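Local coordinates for protein restriction endonuclease UbaLAI (Unidentified, PDB 5O63) that cleaves DNA as a monomeric Type IIE restriction endonuclease, its N-terminal B3 domain, the part modelled here, binding the cognate DNA, at residues Glu10-Ala15 with Ile110-Arg115; Pro106-Phe111 with Leu142-Ala147. All blocks are in the same frame, centred on the assembly; numbering follows the deposited sequence. Where two conformers were deposited one is given.

Interaction 1 (Glu10-Ala15 with Ile110-Arg115)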
# COMPACT_ATOMS: atom_id res chain seq x y z
N GLU A 10 1.77 -15.80 -1.02
CA GLU A 10 1.75 -16.04 0.41
C GLU A 10 0.77 -15.06 1.11
O GLU A 10 0.03 -15.42 2.06
CB GLU A 10 3.18 -15.89 0.96
CG GLU A 10 3.41 -16.58 2.32
N LEU A 11 0.78 -13.83 0.64
CA LEU A 11 -0.09 -12.81 1.24
C LEU A 11 -1.57 -13.17 0.97
O LEU A 11 -2.46 -13.08 1.89
CB LEU A 11 0.29 -11.43 0.68
CG LEU A 11 -0.39 -10.18 1.20
CD1 LEU A 11 -0.48 -10.25 2.71
CD2 LEU A 11 0.52 -9.04 0.80
N VAL A 12 -1.86 -13.63 -0.25
CA VAL A 12 -3.26 -13.99 -0.57
C VAL A 12 -3.66 -15.23 0.22
O VAL A 12 -4.76 -15.29 0.82
CB VAL A 12 -3.44 -14.13 -2.08
CG1 VAL A 12 -4.72 -14.76 -2.43
CG2 VAL A 12 -3.30 -12.72 -2.72
N ARG A 13 -2.79 -16.23 0.24
CA ARG A 13 -3.12 -17.42 1.00
C ARG A 13 -3.33 -17.09 2.50
O ARG A 13 -4.11 -17.78 3.15
CB ARG A 13 -2.05 -18.50 0.79
CG ARG A 13 -0.89 -18.35 1.76
N SER A 14 -2.73 -15.99 3.01
CA SER A 14 -2.83 -15.74 4.44
C SER A 14 -4.23 -15.22 4.73
O SER A 14 -4.66 -15.20 5.89
CB SER A 14 -1.76 -14.74 4.95
OG SER A 14 -1.90 -13.46 4.40
N ALA A 15 -4.94 -14.77 3.68
CA ALA A 15 -6.34 -14.33 3.81
C ALA A 15 -7.33 -15.46 3.45
O ALA A 15 -8.53 -15.25 3.33
CB ALA A 15 -6.58 -13.10 2.94
N ILE A 110 3.37 -1.65 1.04
CA ILE A 110 3.03 -2.44 -0.13
C ILE A 110 1.52 -2.62 -0.16
O ILE A 110 0.93 -3.05 0.82
CB ILE A 110 3.70 -3.80 -0.13
CG1 ILE A 110 5.22 -3.66 -0.07
CG2 ILE A 110 3.17 -4.64 -1.39
CD1 ILE A 110 5.88 -4.98 0.08
N PHE A 111 0.90 -2.30 -1.29
CA PHE A 111 -0.51 -2.59 -1.51
C PHE A 111 -0.56 -3.59 -2.65
O PHE A 111 0.12 -3.43 -3.65
CB PHE A 111 -1.31 -1.35 -1.89
CG PHE A 111 -1.36 -0.26 -0.85
CD1 PHE A 111 -2.49 -0.13 -0.07
CD2 PHE A 111 -0.31 0.69 -0.74
CE1 PHE A 111 -2.57 0.90 0.89
CE2 PHE A 111 -0.40 1.71 0.24
CZ PHE A 111 -1.53 1.78 1.01
N LEU A 112 -1.40 -4.60 -2.52
CA LEU A 112 -1.56 -5.59 -3.58
C LEU A 112 -3.04 -5.66 -3.90
O LEU A 112 -3.85 -5.72 -2.97
CB LEU A 112 -1.07 -6.96 -3.11
CG LEU A 112 -0.94 -8.08 -4.13
CD1 LEU A 112 0.32 -7.85 -4.93
CD2 LEU A 112 -0.95 -9.49 -3.41
N PHE A 113 -3.40 -5.62 -5.18
CA PHE A 113 -4.78 -5.87 -5.58
C PHE A 113 -4.77 -7.21 -6.25
O PHE A 113 -4.09 -7.39 -7.26
CB PHE A 113 -5.36 -4.79 -6.51
CG PHE A 113 -6.78 -5.11 -6.94
CD1 PHE A 113 -7.84 -4.90 -6.08
CD2 PHE A 113 -7.02 -5.69 -8.18
CE1 PHE A 113 -9.15 -5.22 -6.46
CE2 PHE A 113 -8.31 -6.00 -8.57
CZ PHE A 113 -9.38 -5.76 -7.71
N ALA A 114 -5.45 -8.19 -5.68
CA ALA A 114 -5.43 -9.52 -6.28
C ALA A 114 -6.80 -9.97 -6.79
O ALA A 114 -7.82 -9.75 -6.14
CB ALA A 114 -4.88 -10.53 -5.28
N ARG A 115 -6.81 -10.60 -7.97
CA ARG A 115 -7.94 -11.42 -8.39
C ARG A 115 -7.72 -12.82 -7.84
O ARG A 115 -6.61 -13.38 -7.92
CB ARG A 115 -8.05 -11.46 -9.92
CG ARG A 115 -7.96 -10.12 -10.60
CD ARG A 115 -9.32 -9.53 -10.86
NE ARG A 115 -9.20 -8.20 -11.44
CZ ARG A 115 -10.18 -7.31 -11.48
NH1 ARG A 115 -11.37 -7.62 -10.97
NH2 ARG A 115 -9.99 -6.11 -12.02
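Val-12 makes the main approach of helix 3-14 to Leu-112 and Ala-114 of strand 108-116. Its CB is directed at the strand yet stays 5.0 Å from CB of Ala-114, so contact depends on the next atoms. CG1, anti to the backbone N (chi1 168°), makes no close contact with the strand segment. CG2, anti to the carbonyl carbon, does the touching: it lies 3.7 Å from Ala-114 CB and 4.1 Å from Leu-112 CD2, a methyl bridging two strand residues on the same side of the sheet. The Val-12 and Leu-112 side chains meet nearly at right angles. The preceding residue, Leu-11, adds a looser approach, its CD2 4.5 Å from Leu-112 CD2. Leu-112 has two conformers, and its contacts are those of the one described. All four touching residues are buried, and every cross-contact is apolar. Tyr-124 of neighbouring strand 121-128 also touches Leu-11 and Val-12, which extends this packing across the sheet. Near the helix C-terminus, Ser-14 OG donates to Leu-11 O at 2.6 Å. With segment axes 10.2 Å apart and crossing at -71°, the helix lies steeply across a sheet strand, consistent with the helix-flanked pseudobarrel of B3 domains.

Interaction 2 (Pro106-Phe111 with Leu142-Ala147)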
# COMPACT_ATOMS: atom_id res chain seq x y z
N PRO A 106 14.49 3.93 6.27
CA PRO A 106 13.28 4.13 5.46
C PRO A 106 12.14 3.17 5.85
O PRO A 106 12.33 2.11 6.46
CB PRO A 106 13.75 3.80 4.03
CG PRO A 106 14.92 2.81 4.27
CD PRO A 106 15.63 3.42 5.45
N ARG A 107 10.95 3.61 5.46
CA ARG A 107 9.69 2.85 5.66
C ARG A 107 9.11 2.51 4.31
O ARG A 107 9.32 3.24 3.35
CB ARG A 107 8.68 3.70 6.43
CG ARG A 107 9.05 3.91 7.89
CD ARG A 107 8.12 4.96 8.58
NE ARG A 107 8.28 6.31 7.95
CZ ARG A 107 7.32 7.22 7.84
NH1 ARG A 107 6.09 7.02 8.44
NH2 ARG A 107 7.55 8.38 7.23
N LEU A 108 8.38 1.39 4.23
CA LEU A 108 7.80 0.93 2.98
C LEU A 108 6.31 0.61 3.22
O LEU A 108 5.99 0.05 4.26
CB LEU A 108 8.55 -0.35 2.48
CG LEU A 108 8.15 -0.90 1.13
CD1 LEU A 108 8.61 0.03 -0.02
CD2 LEU A 108 8.73 -2.36 0.91
N THR A 109 5.46 0.93 2.26
CA THR A 109 4.13 0.34 2.20
C THR A 109 3.98 -0.46 0.94
O THR A 109 4.41 -0.00 -0.13
CB THR A 109 3.04 1.40 2.29
OG1 THR A 109 3.15 2.37 1.21
CG2 THR A 109 3.09 2.08 3.63
N ILE A 110 3.37 -1.65 1.04
CA ILE A 110 3.03 -2.44 -0.13
C ILE A 110 1.52 -2.62 -0.16
O ILE A 110 0.93 -3.05 0.82
CB ILE A 110 3.70 -3.80 -0.13
CG1 ILE A 110 5.22 -3.66 -0.07
CG2 ILE A 110 3.17 -4.64 -1.39
CD1 ILE A 110 5.88 -4.98 0.08
N PHE A 111 0.90 -2.30 -1.29
CA PHE A 111 -0.51 -2.59 -1.51
C PHE A 111 -0.56 -3.59 -2.65
O PHE A 111 0.12 -3.43 -3.65
CB PHE A 111 -1.31 -1.35 -1.89
CG PHE A 111 -1.36 -0.26 -0.85
CD1 PHE A 111 -2.49 -0.13 -0.07
CD2 PHE A 111 -0.31 0.69 -0.74
CE1 PHE A 111 -2.57 0.90 0.89
CE2 PHE A 111 -0.40 1.71 0.24
CZ PHE A 111 -1.53 1.78 1.01
N LEU A 142 12.41 -7.30 -2.97
CA LEU A 142 11.39 -8.00 -3.77
C LEU A 142 10.58 -7.08 -4.66
O LEU A 142 10.22 -7.49 -5.74
CB LEU A 142 10.37 -8.76 -2.91
CG LEU A 142 10.78 -9.59 -1.75
CD1 LEU A 142 9.56 -9.96 -0.94
CD2 LEU A 142 11.34 -10.77 -2.38
N CYS A 143 10.26 -5.87 -4.20
CA CYS A 143 9.42 -4.98 -4.97
C CYS A 143 10.18 -4.22 -6.04
O CYS A 143 9.61 -3.89 -7.09
CB CYS A 143 8.76 -3.94 -4.08
SG CYS A 143 7.58 -4.73 -2.91
N PHE A 144 11.45 -3.89 -5.76
CA PHE A 144 12.20 -2.96 -6.63
C PHE A 144 13.47 -3.58 -7.27
O PHE A 144 14.08 -2.98 -8.17
CB PHE A 144 12.63 -1.72 -5.82
CG PHE A 144 11.49 -0.83 -5.44
CD1 PHE A 144 11.04 0.17 -6.33
CD2 PHE A 144 10.81 -1.02 -4.22
CE1 PHE A 144 9.99 1.01 -5.98
CE2 PHE A 144 9.77 -0.15 -3.87
CZ PHE A 144 9.35 0.86 -4.76
N GLY A 145 13.91 -4.72 -6.77
CA GLY A 145 15.18 -5.32 -7.16
C GLY A 145 16.41 -5.00 -6.31
O GLY A 145 16.32 -4.21 -5.39
N GLU A 146 17.57 -5.57 -6.65
CA GLU A 146 18.83 -5.37 -5.89
C GLU A 146 19.72 -4.26 -6.43
O GLU A 146 20.64 -3.80 -5.77
CB GLU A 146 19.63 -6.66 -5.84
CG GLU A 146 18.88 -7.84 -5.32
CD GLU A 146 18.75 -7.82 -3.80
OE1 GLU A 146 19.18 -6.82 -3.18
OE2 GLU A 146 18.21 -8.80 -3.23
N ALA A 147 19.43 -3.81 -7.62
CA ALA A 147 20.33 -2.87 -8.27
C ALA A 147 20.05 -1.41 -7.92
O ALA A 147 20.92 -0.58 -8.06
CB ALA A 147 20.28 -3.07 -9.77
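The helix-on-sheet packing of this B3 domain brings Cys-143 and Phe-144, in the last turn of helix 136-144, against Ile-110 and Leu-108 of strand 108-116. The CB of Cys-143 points to the strand, and with SG anti to the carbonyl carbon (chi1 -66°) the sulfur lies 3.4 Å from Ile-110 CD1 and 3.8 Å from Ile-110 CG1, thus flanking the outer arm of the isoleucine. That arm is extended, chi2 being 173°, which carries CD1 to the sulfur although the CB bond is not aimed at the helix. Leu-108 makes the second contact. Its CD1 stands 4.0 Å from Phe-144 CE2, near the plane of the ring and at its edge, and the two side chains run past each other in opposite directions. The ring of Phe-144 also stacks with that of Phe-140, one turn earlier. Gly-145, just after the helix, leaves helical geometry with a positive phi of 94°. Cys-143 O is hydrogen-bonded to Arg-158 NH2, so the backbone of this turn has a polar tie to strand 155-159. Across the contact itself only carbon and sulfur meet, which implies that close apolar packing, rather than directional polar bonding, joins these two segments.

Interactions 1 and 2 use overlapping lengths of strand 108-116, the shared residues being Ile-110 and Phe-111, of which Ile-110 touches the partner segment only in interaction 2; their centres are 16 Å apart. Even-numbered strand residues make both contacts: Leu-112 and Ala-114 face helix 3-14, Leu-108 and Ile-110 touch helix 136-144. The two helices thus cover the same side of the strand, and Tyr-7 of helix 3-14 joins them by touching Ile-110 and Leu-142. On the reverse side, Phe-111 meets Phe-125 and Phe-50 edge-to-face. Interaction 2 is the nearer to the bound DNA, its nearest atom being about 7 Å away against about 13 Å for interaction 1; at these distances neither contact touches the DNA itself.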